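Local coordinates for protein 2-nitrobenzoate nitroreductase (Pseudomonas fluorescens, PDB 4Z85) that reduces the nitro group of 2-nitrobenzoate as an FMN-dependent nitroreductase of the flavoredoxin family, at residues Asp120-Thr125 against Arg131-Pro136; Ser45-Met50 against Ile137-Lys142. All blocks are in the same frame, centred on the assembly; numbering follows the deposited sequence.

Contact 1. Residues Asp120-Thr125 against Arg131-Pro136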
loop_
_atom_site.group_PDB
_atom_site.type_symbol
_atom_site.label_atom_id
_atom_site.label_comp_id
_atom_site.label_asym_id
_atom_site.label_seq_id
_atom_site.Cartn_x
_atom_site.Cartn_y
_atom_site.Cartn_z
ATOM N N ASP A 120 -0.071 -23.073 -11.901
ATOM C CA ASP A 120 -1.304 -23.584 -12.493
ATOM C C ASP A 120 -2.393 -22.521 -12.371
ATOM O O ASP A 120 -2.353 -21.678 -11.467
ATOM C CB ASP A 120 -1.744 -24.889 -11.833
ATOM C CG ASP A 120 -0.848 -26.067 -12.208
ATOM O OD1 ASP A 120 -0.511 -26.213 -13.405
ATOM O OD2 ASP A 120 -0.479 -26.848 -11.304
ATOM N N LEU A 121 -3.354 -22.559 -13.291
ATOM C CA LEU A 121 -4.410 -21.556 -13.342
ATOM C C LEU A 121 -5.787 -22.178 -13.149
ATOM O O LEU A 121 -6.061 -23.288 -13.621
ATOM C CB LEU A 121 -4.350 -20.796 -14.666
ATOM C CG LEU A 121 -3.006 -20.128 -14.954
ATOM C CD1 LEU A 121 -2.926 -19.664 -16.394
ATOM C CD2 LEU A 121 -2.805 -18.947 -14.003
ATOM N N THR A 122 -6.643 -21.456 -12.437
ATOM C CA THR A 122 -8.003 -21.889 -12.157
ATOM C C THR A 122 -8.975 -20.834 -12.671
ATOM O O THR A 122 -8.791 -19.648 -12.412
ATOM C CB THR A 122 -8.225 -22.121 -10.652
ATOM O OG1 THR A 122 -7.455 -23.248 -10.221
ATOM C CG2 THR A 122 -9.692 -22.371 -10.354
ATOM N N PRO A 123 -10.007 -21.257 -13.417
ATOM C CA PRO A 123 -10.954 -20.276 -13.964
ATOM C C PRO A 123 -11.598 -19.378 -12.896
ATOM O O PRO A 123 -11.804 -19.806 -11.752
ATOM C CB PRO A 123 -12.013 -21.156 -14.636
ATOM C CG PRO A 123 -11.286 -22.404 -14.990
ATOM C CD PRO A 123 -10.283 -22.624 -13.895
ATOM N N SER A 124 -11.902 -18.139 -13.276
ATOM C CA SER A 124 -12.662 -17.236 -12.418
ATOM C C SER A 124 -14.158 -17.372 -12.671
ATOM O O SER A 124 -14.574 -17.821 -13.737
ATOM C CB SER A 124 -12.232 -15.782 -12.632
ATOM O OG SER A 124 -10.906 -15.568 -12.189
ATOM N N THR A 125 -14.957 -16.958 -11.691
ATOM C CA THR A 125 -16.414 -17.079 -11.756
ATOM C C THR A 125 -17.084 -15.938 -12.521
ATOM O O THR A 125 -17.946 -16.171 -13.374
ATOM C CB THR A 125 -17.012 -17.149 -10.337
ATOM O OG1 THR A 125 -16.546 -18.337 -9.687
ATOM C CG2 THR A 125 -18.526 -17.175 -10.385
ATOM N N ARG A 131 -7.423 -17.147 -12.075
ATOM C CA ARG A 131 -6.579 -16.901 -10.921
ATOM C C ARG A 131 -5.486 -17.953 -10.861
ATOM O O ARG A 131 -5.557 -18.976 -11.549
ATOM C CB ARG A 131 -7.395 -16.934 -9.642
ATOM C CG ARG A 131 -7.876 -18.330 -9.281
ATOM C CD ARG A 131 -8.507 -18.341 -7.918
ATOM N NE ARG A 131 -9.144 -19.619 -7.588
ATOM C CZ ARG A 131 -8.498 -20.683 -7.118
ATOM N NH1 ARG A 131 -7.182 -20.646 -6.941
ATOM N NH2 ARG A 131 -9.169 -21.791 -6.830
ATOM N N ILE A 132 -4.480 -17.700 -10.033
ATOM C CA ILE A 132 -3.427 -18.674 -9.774
ATOM C C ILE A 132 -3.967 -19.741 -8.836
ATOM O O ILE A 132 -4.587 -19.423 -7.823
ATOM C CB ILE A 132 -2.189 -17.985 -9.178
ATOM C CG1 ILE A 132 -1.473 -17.195 -10.280
ATOM C CG2 ILE A 132 -1.257 -19.000 -8.514
ATOM C CD1 ILE A 132 -0.455 -16.216 -9.764
ATOM N N THR A 133 -3.768 -21.013 -9.188
ATOM C CA THR A 133 -4.392 -22.093 -8.432
ATOM C C THR A 133 -3.985 -22.054 -6.959
ATOM O O THR A 133 -4.821 -22.228 -6.076
ATOM C CB THR A 133 -4.047 -23.481 -9.044
ATOM O OG1 THR A 133 -4.491 -23.521 -10.403
ATOM C CG2 THR A 133 -4.741 -24.594 -8.281
ATOM N N ASP A 134 -2.715 -21.771 -6.688
ATOM C CA ASP A 134 -2.226 -21.826 -5.314
ATOM C C ASP A 134 -2.436 -20.525 -4.503
ATOM O O ASP A 134 -1.982 -20.437 -3.361
ATOM C CB ASP A 134 -0.734 -22.179 -5.302
ATOM C CG ASP A 134 -0.465 -23.660 -5.497
ATOM O OD1 ASP A 134 -1.418 -24.465 -5.421
ATOM O OD2 ASP A 134 0.715 -24.010 -5.713
ATOM N N ALA A 135 -3.111 -19.525 -5.072
ATOM C CA ALA A 135 -3.263 -18.234 -4.380
ATOM C C ALA A 135 -4.140 -18.354 -3.143
ATOM O O ALA A 135 -5.160 -19.034 -3.170
ATOM C CB ALA A 135 -3.836 -17.175 -5.322
ATOM N N PRO A 136 -3.748 -17.682 -2.046
ATOM C CA PRO A 136 -4.546 -17.730 -0.813
ATOM C C PRO A 136 -5.889 -17.028 -0.972
ATOM O O PRO A 136 -6.919 -17.494 -0.490
ATOM C CB PRO A 136 -3.663 -17.010 0.211
ATOM C CG PRO A 136 -2.745 -16.132 -0.620
ATOM C CD PRO A 136 -2.513 -16.890 -1.888
HETATM O O HOH W 1 -0.449 -22.652 -8.659
HETATM O O HOH W 2 -11.497 -18.834 -9.012
#

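Contact 2. Residues Ser45-Met50 against Ile137-Lys142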
loop_
_atom_site.group_PDB
_atom_site.type_symbol
_atom_site.label_atom_id
_atom_site.label_comp_id
_atom_site.label_asym_id
_atom_site.label_seq_id
_atom_site.Cartn_x
_atom_site.Cartn_y
_atom_site.Cartn_z
ATOM N N SER A 45 3.937 -3.868 -6.186
ATOM C CA SER A 45 3.689 -3.457 -4.804
ATOM C C SER A 45 3.414 -1.949 -4.679
ATOM O O SER A 45 3.231 -1.452 -3.574
ATOM C CB SER A 45 4.860 -3.884 -3.885
ATOM O OG SER A 45 6.024 -3.108 -4.109
ATOM N N ALA A 46 3.328 -1.229 -5.800
ATOM C CA ALA A 46 2.817 0.143 -5.763
ATOM C C ALA A 46 1.306 0.036 -5.896
ATOM O O ALA A 46 0.743 0.244 -6.972
ATOM C CB ALA A 46 3.417 1.013 -6.882
ATOM N N PHE A 47 0.666 -0.341 -4.794
ATOM C CA PHE A 47 -0.665 -0.960 -4.825
ATOM C C PHE A 47 -1.342 -0.718 -3.509
ATOM O O PHE A 47 -0.717 -0.917 -2.464
ATOM C CB PHE A 47 -0.519 -2.472 -5.077
ATOM C CG PHE A 47 -1.720 -3.328 -4.686
ATOM C CD1 PHE A 47 -2.992 -3.070 -5.189
ATOM C CD2 PHE A 47 -1.542 -4.435 -3.864
ATOM C CE1 PHE A 47 -4.068 -3.904 -4.859
ATOM C CE2 PHE A 47 -2.598 -5.275 -3.536
ATOM C CZ PHE A 47 -3.864 -5.006 -4.039
ATOM N N ASN A 48 -2.608 -0.297 -3.544
ATOM C CA ASN A 48 -3.424 -0.409 -2.337
ATOM C C ASN A 48 -4.890 -0.235 -2.686
ATOM O O ASN A 48 -5.219 0.178 -3.785
ATOM C CB ASN A 48 -3.018 0.617 -1.264
ATOM C CG ASN A 48 -3.102 0.039 0.149
ATOM O OD1 ASN A 48 -3.977 -0.771 0.429
ATOM N ND2 ASN A 48 -2.177 0.433 1.034
ATOM N N TYR A 49 -5.773 -0.566 -1.745
ATOM C CA TYR A 49 -7.191 -0.286 -1.972
ATOM C C TYR A 49 -7.452 1.200 -1.783
ATOM O O TYR A 49 -6.725 1.902 -1.060
ATOM C CB TYR A 49 -8.083 -1.113 -1.030
ATOM C CG TYR A 49 -8.312 -0.516 0.346
ATOM C CD1 TYR A 49 -7.362 -0.646 1.355
ATOM C CD2 TYR A 49 -9.492 0.176 0.636
ATOM C CE1 TYR A 49 -7.571 -0.099 2.613
ATOM C CE2 TYR A 49 -9.704 0.727 1.888
ATOM C CZ TYR A 49 -8.752 0.584 2.871
ATOM O OH TYR A 49 -8.990 1.133 4.121
ATOM N N MET A 50 -8.506 1.683 -2.436
ATOM C CA MET A 50 -8.845 3.086 -2.349
ATOM C C MET A 50 -10.179 3.298 -1.660
ATOM O O MET A 50 -10.352 4.286 -0.943
ATOM C CB MET A 50 -8.859 3.712 -3.737
ATOM C CG MET A 50 -7.460 3.871 -4.340
ATOM S SD MET A 50 -6.519 5.257 -3.636
ATOM C CE MET A 50 -5.343 4.465 -2.555
ATOM N N ILE A 137 -5.845 -15.882 -1.639
ATOM C CA ILE A 137 -7.003 -15.030 -1.871
ATOM C C ILE A 137 -6.802 -14.419 -3.240
ATOM O O ILE A 137 -5.672 -14.136 -3.627
ATOM C CB ILE A 137 -7.150 -13.912 -0.801
ATOM C CG1 ILE A 137 -7.251 -14.492 0.620
ATOM C CG2 ILE A 137 -8.363 -13.044 -1.092
ATOM C CD1 ILE A 137 -7.326 -13.429 1.705
ATOM N N ALA A 138 -7.888 -14.228 -3.989
ATOM C CA ALA A 138 -7.808 -13.547 -5.274
ATOM C C ALA A 138 -8.990 -12.615 -5.456
ATOM O O ALA A 138 -10.096 -12.912 -5.036
ATOM C CB ALA A 138 -7.741 -14.557 -6.420
ATOM N N TRP A 139 -8.747 -11.454 -6.042
ATOM C CA TRP A 139 -9.805 -10.531 -6.412
ATOM C C TRP A 139 -10.079 -10.681 -7.904
ATOM O O TRP A 139 -9.171 -10.555 -8.726
ATOM C CB TRP A 139 -9.414 -9.077 -6.119
ATOM C CG TRP A 139 -9.248 -8.691 -4.689
ATOM C CD1 TRP A 139 -9.575 -9.423 -3.579
ATOM C CD2 TRP A 139 -8.714 -7.452 -4.210
ATOM N NE1 TRP A 139 -9.284 -8.706 -2.440
ATOM C CE2 TRP A 139 -8.761 -7.490 -2.804
ATOM C CE3 TRP A 139 -8.195 -6.308 -4.842
ATOM C CZ2 TRP A 139 -8.296 -6.436 -2.013
ATOM C CZ3 TRP A 139 -7.743 -5.270 -4.061
ATOM C CH2 TRP A 139 -7.794 -5.334 -2.661
ATOM N N GLU A 140 -11.329 -10.977 -8.249
ATOM C CA GLU A 140 -11.794 -10.908 -9.625
ATOM C C GLU A 140 -12.203 -9.465 -9.899
ATOM O O GLU A 140 -13.119 -8.927 -9.239
ATOM C CB GLU A 140 -12.968 -11.880 -9.852
ATOM C CG GLU A 140 -12.613 -13.331 -9.488
ATOM C CD GLU A 140 -13.729 -14.324 -9.795
ATOM O OE1 GLU A 140 -14.823 -13.883 -10.208
ATOM O OE2 GLU A 140 -13.502 -15.543 -9.615
ATOM N N CYS A 141 -11.500 -8.857 -10.863
ATOM C CA CYS A 141 -11.577 -7.420 -11.096
ATOM C C CYS A 141 -11.939 -7.020 -12.509
ATOM O O CYS A 141 -11.583 -7.690 -13.490
ATOM C CB CYS A 141 -10.242 -6.759 -10.763
ATOM S SG CYS A 141 -9.595 -7.171 -9.138
ATOM N N LYS A 142 -12.628 -5.888 -12.585
ATOM C CA LYS A 142 -12.866 -5.204 -13.837
ATOM C C LYS A 142 -12.149 -3.871 -13.820
ATOM O O LYS A 142 -11.946 -3.269 -12.763
ATOM C CB LYS A 142 -14.366 -5.015 -14.074
ATOM C CG LYS A 142 -15.085 -6.343 -14.268
ATOM C CD LYS A 142 -16.587 -6.140 -14.466
ATOM C CE LYS A 142 -17.267 -7.400 -14.991
ATOM N NZ LYS A 142 -18.745 -7.187 -15.182
#

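Contact 1. Residues Asp120-Thr125 against Arg131-Pro136
Thr122 and Arg131 form the hydrogen-bonded pair of a short antiparallel ladder that lies outside the barrel sheet, partly buried against strands 86-90 and 137-150. Thr122 N gives a nearly straight hydrogen bond to Arg131 O (2.8 Å). Arg131 N returns a more bent one to Thr122 O (2.9 Å). Next along the ladder, Leu121 and Ile132 make a non-hydrogen-bonded pair. Beyond them, Thr133 N is hydrogen-bonded to Asp120 O (2.8 Å). The two strands are the arms of a small beta hairpin, and the second runs straight into a type I turn from Ile132 to Ala135. On one face of the ladder the side chains of Thr122 and Arg131 run alongside each other. CG of Arg131 sits between its backbone N and carbonyl carbon (chi1 70°), and the extended chain carries the guanidinium over Thr122. Thr122 CB lies over the centre of one guanidinium face, 3.8 Å from the plane. Arg131 NH1 bonds to Thr133 O (3.0 Å), which lies in the guanidinium plane. A water bridges Arg131 NE and Pro123 O, and Tyr164 adds a cation-pi contact. The hydroxyls Thr122 OG1 and Thr133 OG1 share a hydrogen bond of 3.0 Å.

Contact 2. Residues Ser45-Met50 against Ile137-Lys142
Apolar contact between two aromatic side chains, Phe47 and Trp139, joins these segments. They come from opposite directions, and the touching atoms are CZ and CE1 of Phe47 and CZ3 of Trp139. Phe47 CZ lies 3.9 Å from Trp139 CZ3, and Phe47 CE1 is almost as near. Trp139 CZ3 sits at the edge of the Phe47 ring, in its plane. The ring centroids of Phe47 and the six-membered ring of Trp139 are 6.0 Å apart, with planes at 66°; the pair is oblique. Phe47 holds CG anti to its backbone N (chi1 160°), which extends the ring toward Trp139. The segments belong to strands 39-52 and 137-150 of the closed antiparallel barrel of the flavin reductase-like domain. These strands are not neighbours in the sheet, and the two rings meet across its interior. Phe57 and Val89 from other barrel strands touch both rings. The hydrogen bonds described here lie within segment 45-50 or lead to the second subunit. Trp139 NE1 is hydrogen-bonded to Ser21 OG of the second subunit. Asn48 OD1 accepts a bond from Tyr49 N (2.8 Å), on a lone pair in the carbonyl plane. Asn48 ND2 bonds to Phe47 O of the second subunit, and the reciprocal bond also forms, so both segments take part in the dimer interface.

Overall arrangement
After strand 3-5, helix 11-21 and barrel strand 28-33, the chain reaches 45-50 on strand 39-52. It then passes through strand 55-62, helix 77-84, strand 86-90 and helices 94-103 and 113-117 before entering the hairpin. Contact 1 closes a short loop there, with five residues between its segments. Strand 137-150 is the next strand, after the turn, and contact 2 closes a much longer loop of 86 intervening residues. Contact 1 is therefore nested inside the loop closed by contact 2. Their centres lie 15 Å apart, and they touch directly: Thr125 N probably hydrogen-bonds to Glu140 OE2 (2.9 Å), and Arg131 CB packs on Ala138 CB. Contact 1 ties the peripheral hairpin together; contact 2 spans the barrel.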